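Local coordinates for D-3-phosphoglycerate dehydrogenase oxidoreductase protein (Ralstonia solanacearum, PDB 3GG9) that probably acts as an NAD-dependent D-3-phosphoglycerate dehydrogenase of the D-isomer specific 2-hydroxyacid dehydrogenase family, at residues E113-L118 against Q173-Y178; G164-G169 against D210-Q215; M184-W189 against D201-A206; S216-V221 against L246-S251. All coordinates share one frame; numbering follows the deposited sequence. Where two conformers were deposited one is given.

Interaction 1: E113-L118 against Q173-Y178; sequences ELTWAL and QLVAGY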
loop_
_atom_site.group_PDB
_atom_site.type_symbol
_atom_site.label_atom_id
_atom_site.label_comp_id
_atom_site.label_asym_id
_atom_site.label_seq_id
_atom_site.Cartn_x
_atom_site.Cartn_y
_atom_site.Cartn_z
ATOM N N GLU A 113 -6.827 8.097 -2.685
ATOM C CA GLU A 113 -6.607 6.750 -2.195
ATOM C C GLU A 113 -5.269 6.247 -2.695
ATOM O O GLU A 113 -4.556 5.547 -1.996
ATOM C CB GLU A 113 -7.700 5.819 -2.654
ATOM C CG GLU A 113 -9.013 6.159 -1.931
ATOM C CD GLU A 113 -10.055 5.077 -2.037
ATOM O OE1 GLU A 113 -9.758 4.030 -2.625
ATOM O OE2 GLU A 113 -11.180 5.262 -1.509
ATOM N N LEU A 114 -4.962 6.627 -3.905
ATOM C CA LEU A 114 -3.678 6.200 -4.498
ATOM C C LEU A 114 -2.496 6.795 -3.729
ATOM O O LEU A 114 -1.501 6.101 -3.480
ATOM C CB LEU A 114 -3.631 6.600 -5.956
ATOM C CG LEU A 114 -2.482 5.986 -6.785
ATOM C CD1 LEU A 114 -1.194 6.857 -6.749
ATOM C CD2 LEU A 114 -2.180 4.518 -6.367
ATOM N N THR A 115 -2.574 8.085 -3.416
ATOM C CA THR A 115 -1.601 8.733 -2.521
ATOM C C THR A 115 -1.346 7.951 -1.233
ATOM O O THR A 115 -0.204 7.723 -0.838
ATOM C CB THR A 115 -2.034 10.194 -2.175
ATOM O OG1 THR A 115 -2.193 10.923 -3.389
ATOM C CG2 THR A 115 -0.992 10.884 -1.298
ATOM N N TRP A 116 -2.419 7.522 -0.586
ATOM C CA TRP A 116 -2.310 6.780 0.662
ATOM C C TRP A 116 -1.779 5.376 0.482
ATOM O O TRP A 116 -1.068 4.879 1.340
ATOM C CB TRP A 116 -3.676 6.706 1.387
ATOM C CG TRP A 116 -3.431 6.561 2.850
ATOM C CD1 TRP A 116 -3.585 5.442 3.601
ATOM C CD2 TRP A 116 -2.886 7.563 3.722
ATOM N NE1 TRP A 116 -3.212 5.694 4.917
ATOM C CE2 TRP A 116 -2.778 6.991 5.006
ATOM C CE3 TRP A 116 -2.499 8.900 3.541
ATOM C CZ2 TRP A 116 -2.284 7.707 6.105
ATOM C CZ3 TRP A 116 -2.004 9.608 4.629
ATOM C CH2 TRP A 116 -1.910 9.018 5.891
ATOM N N ALA A 117 -2.119 4.750 -0.636
ATOM C CA ALA A 117 -1.623 3.421 -0.970
ATOM C C ALA A 117 -0.104 3.495 -1.069
ATOM O O ALA A 117 0.595 2.614 -0.590
ATOM C CB ALA A 117 -2.243 2.955 -2.319
ATOM N N LEU A 118 0.390 4.581 -1.649
ATOM C CA LEU A 118 1.848 4.812 -1.761
ATOM C C LEU A 118 2.533 5.133 -0.435
ATOM O O LEU A 118 3.629 4.674 -0.194
ATOM C CB LEU A 118 2.135 5.923 -2.767
ATOM C CG LEU A 118 2.027 5.570 -4.245
ATOM C CD1 LEU A 118 2.280 6.820 -5.069
ATOM C CD2 LEU A 118 3.033 4.475 -4.597
ATOM N N GLN A 173 -7.339 17.476 1.256
ATOM C CA GLN A 173 -8.324 17.391 2.348
ATOM C C GLN A 173 -8.642 15.930 2.678
ATOM O O GLN A 173 -8.698 15.548 3.850
ATOM C CB GLN A 173 -9.569 18.131 1.920
ATOM C CG GLN A 173 -10.758 17.960 2.863
ATOM C CD GLN A 173 -11.895 18.878 2.508
ATOM O OE1 GLN A 173 -11.906 19.492 1.432
ATOM N NE2 GLN A 173 -12.862 18.993 3.417
ATOM N N LEU A 174 -8.814 15.110 1.646
ATOM C CA LEU A 174 -9.051 13.670 1.857
ATOM C C LEU A 174 -7.858 12.975 2.505
ATOM O O LEU A 174 -7.997 12.165 3.439
ATOM C CB LEU A 174 -9.417 13.004 0.540
ATOM C CG LEU A 174 -10.800 13.349 -0.040
ATOM C CD1 LEU A 174 -11.032 12.631 -1.363
ATOM C CD2 LEU A 174 -11.951 13.061 0.950
ATOM N N VAL A 175 -6.663 13.268 1.987
ATOM C CA VAL A 175 -5.449 12.685 2.511
ATOM C C VAL A 175 -5.097 13.144 3.924
ATOM O O VAL A 175 -4.651 12.331 4.728
ATOM C CB VAL A 175 -4.240 12.959 1.562
ATOM C CG1 VAL A 175 -2.963 12.444 2.181
ATOM C CG2 VAL A 175 -4.506 12.302 0.224
ATOM N N ALA A 176 -5.352 14.416 4.237
ATOM C CA ALA A 176 -5.301 14.890 5.621
ATOM C C ALA A 176 -6.239 14.082 6.560
ATOM O O ALA A 176 -5.858 13.751 7.704
ATOM C CB ALA A 176 -5.598 16.403 5.700
ATOM N N GLY A 177 -7.445 13.779 6.075
ATOM C CA GLY A 177 -8.417 12.951 6.795
ATOM C C GLY A 177 -7.921 11.530 7.071
ATOM O O GLY A 177 -8.095 10.996 8.168
ATOM N N TYR A 178 -7.295 10.908 6.071
ATOM C CA TYR A 178 -6.693 9.585 6.246
ATOM C C TYR A 178 -5.634 9.590 7.346
ATOM O O TYR A 178 -5.552 8.654 8.174
ATOM C CB TYR A 178 -6.069 9.096 4.928
ATOM C CG TYR A 178 -7.026 8.975 3.758
ATOM C CD1 TYR A 178 -6.570 9.115 2.461
ATOM C CD2 TYR A 178 -8.398 8.686 3.950
ATOM C CE1 TYR A 178 -7.432 8.985 1.363
ATOM C CE2 TYR A 178 -9.264 8.577 2.862
ATOM C CZ TYR A 178 -8.773 8.720 1.571
ATOM O OH TYR A 178 -9.618 8.602 0.485
HETATM O O HOH W 1 -11.906 6.874 0.255
#
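Two helices packed on one side of the nucleotide-binding domain's parallel sheet meet where Trp116 of helix 109-123 lies against Val175 and Tyr178 of helix 170-181. The CB of Tyr178 sits over the centre of the six-membered ring of Trp116, 3.8 Å from that ring's centroid and close to its normal, a well-centred CH-pi contact. The tyrosine ring then turns its edge toward the indole face, in an offset edge-to-face pair with the planes 62° apart. Alongside, CG1 of Val175 touches CE3 of Trp116 at 3.8 Å, while the other methyl of Val175, CG2, meets CB of Thr115 at 4.0 Å. The indole takes up this position because its CG is anti to the backbone N (chi1 -153°), which swings the ring toward helix 170-181.

The short helical segments approach to 9.7 Å and cross at -42°. Helix 170-181 is the one that follows the first strand and the glycine-rich turn of a Rossmann-type fold, and Val175 and Ala176 also pack on Ile165 of that strand. At the polar end, CG of Glu113 lies 3.5 Å from the OH of Tyr178, and a water links the carboxylate to this hydroxyl, lying 2.9 Å from Tyr178 OH. The carboxylate itself is gripped from the second subunit, where the backbone N atoms of Leu158 and Lys159 bond to OE1 and OE2 respectively. Phe182 of the second subunit stacks on Tyr178 and meets Trp116 across the dimer interface.

Interaction 2: G164-G169 against D210-Q215; sequences GIFGYG and DALFEQ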
loop_
_atom_site.group_PDB
_atom_site.type_symbol
_atom_site.label_atom_id
_atom_site.label_comp_id
_atom_site.label_asym_id
_atom_site.label_seq_id
_atom_site.Cartn_x
_atom_site.Cartn_y
_atom_site.Cartn_z
ATOM N N GLY A 164 2.865 15.881 6.932
ATOM C CA GLY A 164 2.804 17.192 6.293
ATOM C C GLY A 164 1.983 17.169 5.002
ATOM O O GLY A 164 2.192 16.323 4.121
ATOM N N ILE A 165 0.998 18.053 4.921
ATOM C CA ILE A 165 0.186 18.208 3.714
ATOM C C ILE A 165 0.486 19.567 3.098
ATOM O O ILE A 165 0.129 20.610 3.657
ATOM C CB ILE A 165 -1.338 18.017 4.005
ATOM C CG1 ILE A 165 -1.625 16.615 4.582
ATOM C CG2 ILE A 165 -2.173 18.316 2.771
ATOM C CD1 ILE A 165 -1.209 15.440 3.670
ATOM N N PHE A 166 1.168 19.544 1.954
ATOM C CA PHE A 166 1.441 20.750 1.171
ATOM C C PHE A 166 0.359 20.967 0.089
ATOM O O PHE A 166 0.457 20.422 -1.017
ATOM C CB PHE A 166 2.858 20.647 0.561
ATOM C CG PHE A 166 3.435 21.959 0.049
ATOM C CD1 PHE A 166 4.795 22.041 -0.256
ATOM C CD2 PHE A 166 2.653 23.116 -0.101
ATOM C CE1 PHE A 166 5.362 23.238 -0.742
ATOM C CE2 PHE A 166 3.201 24.313 -0.581
ATOM C CZ PHE A 166 4.566 24.374 -0.903
ATOM N N GLY A 167 -0.651 21.788 0.411
ATOM C CA GLY A 167 -1.781 22.066 -0.491
ATOM C C GLY A 167 -3.039 21.428 0.048
ATOM O O GLY A 167 -3.084 20.223 0.299
ATOM N N TYR A 168 -4.071 22.227 0.236
ATOM C CA TYR A 168 -5.273 21.728 0.872
ATOM C C TYR A 168 -6.498 21.954 -0.022
ATOM O O TYR A 168 -7.501 22.543 0.389
ATOM C CB TYR A 168 -5.384 22.349 2.267
ATOM C CG TYR A 168 -6.359 21.660 3.221
ATOM C CD1 TYR A 168 -6.035 20.453 3.858
ATOM C CD2 TYR A 168 -7.592 22.234 3.491
ATOM C CE1 TYR A 168 -6.938 19.832 4.726
ATOM C CE2 TYR A 168 -8.503 21.620 4.347
ATOM C CZ TYR A 168 -8.166 20.431 4.964
ATOM O OH TYR A 168 -9.083 19.853 5.812
ATOM N N GLY A 169 -6.407 21.454 -1.256
ATOM C CA GLY A 169 -7.547 21.408 -2.183
ATOM C C GLY A 169 -8.355 20.155 -1.853
ATOM O O GLY A 169 -8.208 19.598 -0.785
ATOM N N ASP A 210 9.150 26.075 5.648
ATOM C CA ASP A 210 10.350 25.471 6.240
ATOM C C ASP A 210 10.019 24.486 7.364
ATOM O O ASP A 210 10.615 23.415 7.449
ATOM C CB ASP A 210 11.298 26.549 6.787
ATOM C CG ASP A 210 11.829 27.487 5.712
ATOM O OD1 ASP A 210 12.705 28.316 6.045
ATOM O OD2 ASP A 210 11.383 27.414 4.546
ATOM N N ALA A 211 9.071 24.857 8.228
ATOM C CA ALA A 211 8.636 24.026 9.356
ATOM C C ALA A 211 7.976 22.715 8.912
ATOM O O ALA A 211 8.115 21.683 9.576
ATOM C CB ALA A 211 7.671 24.813 10.251
ATOM N N LEU A 212 7.257 22.775 7.797
ATOM C CA LEU A 212 6.595 21.605 7.226
ATOM C C LEU A 212 7.593 20.545 6.806
ATOM O O LEU A 212 7.406 19.369 7.092
ATOM C CB LEU A 212 5.722 22.013 6.041
ATOM C CG LEU A 212 4.754 20.953 5.510
ATOM C CD1 LEU A 212 3.473 20.909 6.378
ATOM C CD2 LEU A 212 4.424 21.289 4.068
ATOM N N PHE A 213 8.660 20.978 6.147
ATOM C CA PHE A 213 9.698 20.071 5.658
ATOM C C PHE A 213 10.585 19.501 6.773
ATOM O O PHE A 213 11.011 18.343 6.701
ATOM C CB PHE A 213 10.543 20.776 4.571
ATOM C CG PHE A 213 9.859 20.856 3.225
ATOM C CD1 PHE A 213 9.077 21.952 2.886
ATOM C CD2 PHE A 213 9.963 19.808 2.315
ATOM C CE1 PHE A 213 8.422 22.020 1.643
ATOM C CE2 PHE A 213 9.309 19.862 1.081
ATOM C CZ PHE A 213 8.549 20.973 0.736
ATOM N N GLU A 214 10.852 20.310 7.803
ATOM C CA GLU A 214 11.627 19.889 8.971
ATOM C C GLU A 214 10.930 18.839 9.834
ATOM O O GLU A 214 11.553 17.854 10.255
ATOM C CB GLU A 214 11.970 21.115 9.833
ATOM C CG GLU A 214 13.112 21.945 9.261
ATOM C CD GLU A 214 13.222 23.380 9.803
ATOM O OE1 GLU A 214 12.292 23.895 10.469
ATOM O OE2 GLU A 214 14.270 24.003 9.530
ATOM N N GLN A 215 9.633 19.056 10.070
ATOM C CA GLN A 215 8.853 18.278 11.031
ATOM C C GLN A 215 8.172 17.003 10.527
ATOM O O GLN A 215 7.912 16.096 11.323
ATOM C CB GLN A 215 7.776 19.167 11.642
ATOM C CG GLN A 215 8.289 20.217 12.621
ATOM C CD GLN A 215 7.142 21.047 13.154
ATOM O OE1 GLN A 215 6.652 20.812 14.257
ATOM N NE2 GLN A 215 6.661 21.978 12.340
#
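Leu212 presents its two methyl groups to different parts of strand 162-166, one to the backbone and one to a side chain. CD1 lies 3.8 Å from CA of Gly164 and 4.1 Å from N of Ile165, so this branch rests directly on the main chain where Gly164 has no side chain to intervene. The other branch, CD2, reaches CB of Phe166 at 3.9 Å. The leucine's CG is anti to the backbone N (chi1 -168°), carrying the fork from the helix toward the strand.

Beside it, Phe213 leaves the helix at a different angle but brings the far end of its ring back to the contact. Its CZ comes within 4.0 Å of CD1 of Phe166, and CE1 is 4.1 Å from CE1 of the same ring; the two aromatic side chains run obliquely to each other. This is helix-on-sheet packing in a Rossmann-type fold: helix 209-215 covers strand 162-166, their local directions 141° apart, on the face opposite the Ile165 side chain. Beyond Phe166 the chain enters the turn containing Gly167 and Gly169, part of a GxGxxG pattern consistent with dinucleotide binding. Leu223 and Ile233 also pack on Phe166, while Met241 touches Phe213. Leu212 also reaches across to Trp189 of the adjoining strand 185-189.

Interaction 3: M184-W189 against D201-A206; sequences MNVLVW and DGFAVA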
loop_
_atom_site.group_PDB
_atom_site.type_symbol
_atom_site.label_atom_id
_atom_site.label_comp_id
_atom_site.label_asym_id
_atom_site.label_seq_id
_atom_site.Cartn_x
_atom_site.Cartn_y
_atom_site.Cartn_z
ATOM N N MET A 184 -2.129 10.035 13.030
ATOM C CA MET A 184 -0.950 10.839 12.709
ATOM C C MET A 184 -1.138 12.278 13.225
ATOM O O MET A 184 -2.265 12.715 13.473
ATOM C CB MET A 184 -0.663 10.838 11.199
ATOM C CG MET A 184 -0.432 9.455 10.568
ATOM S SD MET A 184 0.172 9.536 8.869
ATOM C CE MET A 184 1.923 9.892 9.131
ATOM N N ASN A 185 -0.024 12.977 13.445
ATOM C CA ASN A 185 -0.002 14.421 13.708
ATOM C C ASN A 185 -0.039 15.182 12.379
ATOM O O ASN A 185 0.971 15.269 11.669
ATOM C CB ASN A 185 1.249 14.776 14.548
ATOM C CG ASN A 185 1.291 16.241 14.978
ATOM O OD1 ASN A 185 0.287 16.798 15.421
ATOM N ND2 ASN A 185 2.470 16.866 14.863
ATOM N N VAL A 186 -1.203 15.702 12.013
ATOM C CA VAL A 186 -1.359 16.318 10.694
ATOM C C VAL A 186 -1.112 17.841 10.713
ATOM O O VAL A 186 -1.771 18.597 11.466
ATOM C CB VAL A 186 -2.725 15.973 10.031
ATOM C CG1 VAL A 186 -2.778 16.533 8.600
ATOM C CG2 VAL A 186 -2.978 14.456 10.019
ATOM N N LEU A 187 -0.154 18.264 9.887
ATOM C CA LEU A 187 0.162 19.674 9.642
ATOM C C LEU A 187 -0.029 20.041 8.182
ATOM O O LEU A 187 0.462 19.350 7.279
ATOM C CB LEU A 187 1.607 19.996 10.040
ATOM C CG LEU A 187 2.110 19.774 11.469
ATOM C CD1 LEU A 187 3.622 19.986 11.524
ATOM C CD2 LEU A 187 1.411 20.700 12.447
ATOM N N VAL A 188 -0.703 21.165 7.954
ATOM C CA VAL A 188 -1.017 21.636 6.611
ATOM C C VAL A 188 -0.250 22.937 6.323
ATOM O O VAL A 188 -0.045 23.749 7.217
ATOM C CB VAL A 188 -2.559 21.822 6.426
ATOM C CG1 VAL A 188 -2.891 22.342 5.041
ATOM C CG2 VAL A 188 -3.285 20.484 6.657
ATOM N N TRP A 189 0.201 23.105 5.085
ATOM C CA TRP A 189 0.720 24.383 4.606
ATOM C C TRP A 189 0.232 24.641 3.164
ATOM O O TRP A 189 -0.134 23.716 2.464
ATOM C CB TRP A 189 2.253 24.442 4.720
ATOM C CG TRP A 189 2.739 25.879 4.778
ATOM C CD1 TRP A 189 2.709 26.718 5.863
ATOM C CD2 TRP A 189 3.262 26.646 3.696
ATOM N NE1 TRP A 189 3.193 27.952 5.520
ATOM C CE2 TRP A 189 3.540 27.936 4.193
ATOM C CE3 TRP A 189 3.529 26.366 2.352
ATOM C CZ2 TRP A 189 4.075 28.943 3.394
ATOM C CZ3 TRP A 189 4.054 27.370 1.549
ATOM C CH2 TRP A 189 4.324 28.643 2.073
ATOM N N ASP A 201 -11.332 23.120 9.362
ATOM C CA ASP A 201 -11.480 21.663 9.431
ATOM C C ASP A 201 -10.802 21.029 10.653
ATOM O O ASP A 201 -10.817 19.806 10.812
ATOM C CB ASP A 201 -10.899 21.019 8.172
ATOM C CG ASP A 201 -11.799 21.155 6.965
ATOM O OD1 ASP A 201 -12.984 21.536 7.099
ATOM O OD2 ASP A 201 -11.316 20.862 5.856
ATOM N N GLY A 202 -10.194 21.854 11.496
ATOM C CA GLY A 202 -9.583 21.377 12.734
ATOM C C GLY A 202 -8.151 20.907 12.553
ATOM O O GLY A 202 -7.594 20.252 13.430
ATOM N N PHE A 203 -7.539 21.238 11.420
ATOM C CA PHE A 203 -6.149 20.875 11.205
ATOM C C PHE A 203 -5.215 21.993 11.612
ATOM O O PHE A 203 -5.514 23.176 11.401
ATOM C CB PHE A 203 -5.907 20.461 9.746
ATOM C CG PHE A 203 -6.509 19.129 9.397
ATOM C CD1 PHE A 203 -7.686 19.051 8.669
ATOM C CD2 PHE A 203 -5.919 17.944 9.842
ATOM C CE1 PHE A 203 -8.266 17.815 8.368
ATOM C CE2 PHE A 203 -6.494 16.697 9.537
ATOM C CZ PHE A 203 -7.662 16.638 8.798
ATOM N N ALA A 204 -4.099 21.608 12.220
ATOM C CA ALA A 204 -2.997 22.516 12.509
ATOM C C ALA A 204 -2.305 22.955 11.220
ATOM O O ALA A 204 -2.163 22.174 10.272
ATOM C CB ALA A 204 -2.008 21.834 13.401
ATOM N N VAL A 205 -1.880 24.214 11.194
ATOM C CA VAL A 205 -1.169 24.770 10.066
ATOM C C VAL A 205 0.267 24.934 10.507
ATOM O O VAL A 205 0.521 25.426 11.595
ATOM C CB VAL A 205 -1.814 26.117 9.636
ATOM C CG1 VAL A 205 -0.943 26.869 8.648
ATOM C CG2 VAL A 205 -3.174 25.843 9.038
ATOM N N ALA A 206 1.207 24.479 9.681
ATOM C CA ALA A 206 2.614 24.595 9.996
ATOM C C ALA A 206 3.043 26.064 10.121
ATOM O O ALA A 206 2.478 26.926 9.448
ATOM C CB ALA A 206 3.442 23.878 8.935
HETATM O O HOH W 2 -3.831 18.697 12.857
#
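A chi1 of -175° swings CG1 of Val186 away from its own backbone N, and one of -72° turns the Phe203 ring to meet it, so that Val186 CG1 lies 3.7 Å from Phe203 CD2. The pair belongs to a beta-alpha-beta unit in which strand 185-189 runs into helix 192-200 and the chain returns through the short, weakly bonded strand 204-205 at the edge of the Rossmann-type sheet. Gly202, with its positive phi, closes helix 192-200 in a Schellman motif and turns the chain toward this edge.

Two backbone bonds join the strands in parallel fashion around Val188. Its N donates to Ala204 O at 2.9 Å, and its O accepts from Ala206 N, also at 2.9 Å. Val188 and Val205 project to one side of the sheet, where CG2 of Val188 also comes to 4.1 Å from CB of Phe203. On the face bearing Leu187 and Ala204, Leu187 CD2 meets Ala204 CB at 3.7 Å.

Earlier along the strands, direct pairing gives way to a bridging water, which donates to Val186 O and accepts from Ala204 N at 3.0 Å. Phe203 and Val186 are backed by Arg180 of helix 170-181, whereas Leu212 of helix 209-215 packs on Ala206. At the far end the Trp189 ring turns its edge to the chain just past strand 204-205, with Ala206 O near the ring plane and 3.6 Å from Trp189 CD1.

Interaction 4: S216-V221 against L246-S251; sequences SDVLSV and LFVNTS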
loop_
_atom_site.group_PDB
_atom_site.type_symbol
_atom_site.label_atom_id
_atom_site.label_comp_id
_atom_site.label_asym_id
_atom_site.label_seq_id
_atom_site.Cartn_x
_atom_site.Cartn_y
_atom_site.Cartn_z
ATOM N N SER A 216 7.861 16.930 9.233
ATOM C CA SER A 216 7.055 15.827 8.707
ATOM C C SER A 216 7.818 14.519 8.633
ATOM O O SER A 216 8.957 14.485 8.170
ATOM C CB SER A 216 6.523 16.163 7.316
ATOM O OG SER A 216 5.733 17.331 7.334
ATOM N N ASP A 217 7.190 13.439 9.079
ATOM C CA ASP A 217 7.739 12.103 8.859
ATOM C C ASP A 217 7.331 11.622 7.465
ATOM O O ASP A 217 8.042 10.867 6.813
ATOM C CB ASP A 217 7.267 11.143 9.959
ATOM C CG ASP A 217 7.748 11.567 11.342
ATOM O OD1 ASP A 217 8.975 11.510 11.596
ATOM O OD2 ASP A 217 6.907 11.968 12.178
ATOM N N VAL A 218 6.160 12.077 7.030
ATOM C CA VAL A 218 5.650 11.835 5.690
ATOM C C VAL A 218 5.182 13.202 5.202
ATOM O O VAL A 218 4.444 13.905 5.894
ATOM C CB VAL A 218 4.471 10.801 5.715
ATOM C CG1 VAL A 218 3.754 10.718 4.372
ATOM C CG2 VAL A 218 4.955 9.405 6.172
ATOM N N LEU A 219 5.642 13.604 4.024
ATOM C CA LEU A 219 5.198 14.866 3.448
ATOM C C LEU A 219 4.590 14.592 2.086
ATOM O O LEU A 219 5.243 14.059 1.178
ATOM C CB LEU A 219 6.343 15.886 3.369
ATOM C CG LEU A 219 5.957 17.349 3.067
ATOM C CD1 LEU A 219 7.031 18.265 3.623
ATOM C CD2 LEU A 219 5.700 17.656 1.581
ATOM N N SER A 220 3.332 14.970 1.929
ATOM C CA SER A 220 2.676 14.703 0.675
ATOM C C SER A 220 2.211 15.976 0.024
ATOM O O SER A 220 1.585 16.832 0.683
ATOM C CB SER A 220 1.525 13.717 0.852
ATOM O OG SER A 220 0.993 13.391 -0.412
ATOM N N VAL A 221 2.511 16.078 -1.274
ATOM C CA VAL A 221 2.232 17.277 -2.105
ATOM C C VAL A 221 0.934 17.210 -2.920
ATOM O O VAL A 221 0.757 16.317 -3.752
ATOM C CB VAL A 221 3.429 17.571 -3.076
ATOM C CG1 VAL A 221 3.236 18.912 -3.747
ATOM C CG2 VAL A 221 4.692 17.600 -2.297
ATOM N N LEU A 246 9.757 10.449 4.510
ATOM C CA LEU A 246 9.208 10.080 3.201
ATOM C C LEU A 246 8.569 11.270 2.444
ATOM O O LEU A 246 7.681 11.974 2.956
ATOM C CB LEU A 246 8.237 8.902 3.351
ATOM C CG LEU A 246 7.336 8.584 2.147
ATOM C CD1 LEU A 246 8.172 7.899 1.073
ATOM C CD2 LEU A 246 6.138 7.700 2.598
ATOM N N PHE A 247 9.044 11.511 1.230
ATOM C CA PHE A 247 8.452 12.527 0.366
ATOM C C PHE A 247 7.511 11.886 -0.658
ATOM O O PHE A 247 7.930 11.019 -1.413
ATOM C CB PHE A 247 9.546 13.313 -0.361
ATOM C CG PHE A 247 9.007 14.351 -1.309
ATOM C CD1 PHE A 247 8.457 15.537 -0.824
ATOM C CD2 PHE A 247 9.029 14.138 -2.677
ATOM C CE1 PHE A 247 7.971 16.495 -1.703
ATOM C CE2 PHE A 247 8.543 15.084 -3.560
ATOM C CZ PHE A 247 8.013 16.271 -3.069
ATOM N N VAL A 248 6.238 12.302 -0.677
ATOM C CA VAL A 248 5.252 11.744 -1.616
ATOM C C VAL A 248 4.780 12.798 -2.614
ATOM O O VAL A 248 4.390 13.908 -2.236
ATOM C CB VAL A 248 4.003 11.103 -0.876
ATOM C CG1 VAL A 248 3.050 10.439 -1.868
ATOM C CG2 VAL A 248 4.445 10.081 0.190
ATOM N N ASN A 249 4.800 12.452 -3.895
ATOM C CA ASN A 249 4.285 13.357 -4.921
ATOM C C ASN A 249 3.465 12.608 -5.952
ATOM O O ASN A 249 4.013 11.987 -6.864
ATOM C CB ASN A 249 5.427 14.147 -5.602
ATOM C CG ASN A 249 4.911 15.224 -6.558
ATOM O OD1 ASN A 249 3.721 15.530 -6.606
ATOM N ND2 ASN A 249 5.812 15.794 -7.329
ATOM N N THR A 250 2.141 12.696 -5.816
ATOM C CA THR A 250 1.252 12.197 -6.836
ATOM C C THR A 250 0.599 13.344 -7.626
ATOM O O THR A 250 -0.415 13.139 -8.283
ATOM C CB THR A 250 0.135 11.330 -6.200
ATOM O OG1 THR A 250 -0.619 12.156 -5.324
ATOM C CG2 THR A 250 0.736 10.202 -5.371
ATOM N N SER A 251 1.173 14.541 -7.572
ATOM C CA SER A 251 0.573 15.698 -8.241
ATOM C C SER A 251 1.156 15.937 -9.632
ATOM O O SER A 251 0.603 15.461 -10.640
ATOM C CB SER A 251 0.694 16.942 -7.369
ATOM O OG SER A 251 -0.206 16.897 -6.259
HETATM O O HOH W 3 1.317 13.705 -3.272
#
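Phe247 lays its CE1 against CG2 of Val221, 3.5 Å away, and the same ring atom reaches CD2 of Leu219 at 4.2 Å, so the ring slants across two residues of the neighbouring strand. Leu219, Phe247 and Val221 share one face of the sheet; on the other, Val218 and Leu246 lie side by side, and Ser220 OG is 3.8 Å from Val248 CB. Strands 218-221 and 246-249 are parallel neighbours in the Rossmann-type sheet. Four backbone bonds alternate between the two segments, from Leu246 N to Asp217 O, Leu219 N to Leu246 O, Val248 N to Leu219 O and Val221 N to Val248 O.

Beyond Val248 the pairing changes character. Ser251 OG donates to Val221 O at 2.7 Å from above the carbonyl plane, and Asn249 OD1 accepts from Ser251 N in an Asx turn. A water donates to Val221 O and accepts from Thr250 N at 2.9 Å, and it also bonds with Ser220 OG. Val221 O is thus held by both a hydroxyl and a water, which implies that polar side-chain and solvent bonds replace regular strand pairing where the chain turns out of the sheet.

Overall arrangement
Interactions 2, 3 and 4 share one parallel sheet, with strand 162-166 at the junction: Ile165 N bonds to Leu187 O at 2.7 Å toward interaction 3, and Gly164 N to Val218 O at 2.7 Å toward interaction 4. Interaction 1 lies over the sheet, its centre about 10 Å from that of interaction 4, where Thr115 OG1 and Thr250 OG1 are hydrogen-bonded at 2.8 Å. Interactions 2 and 3 also meet through a hydrogen bond between Tyr168 OH and Asp201 OD2, 2.5 Å apart. The glycine-rich turn in interaction 2 fits a dinucleotide site; a bound glycerol lies about 3 Å from the side chain of Ser251 in interaction 4.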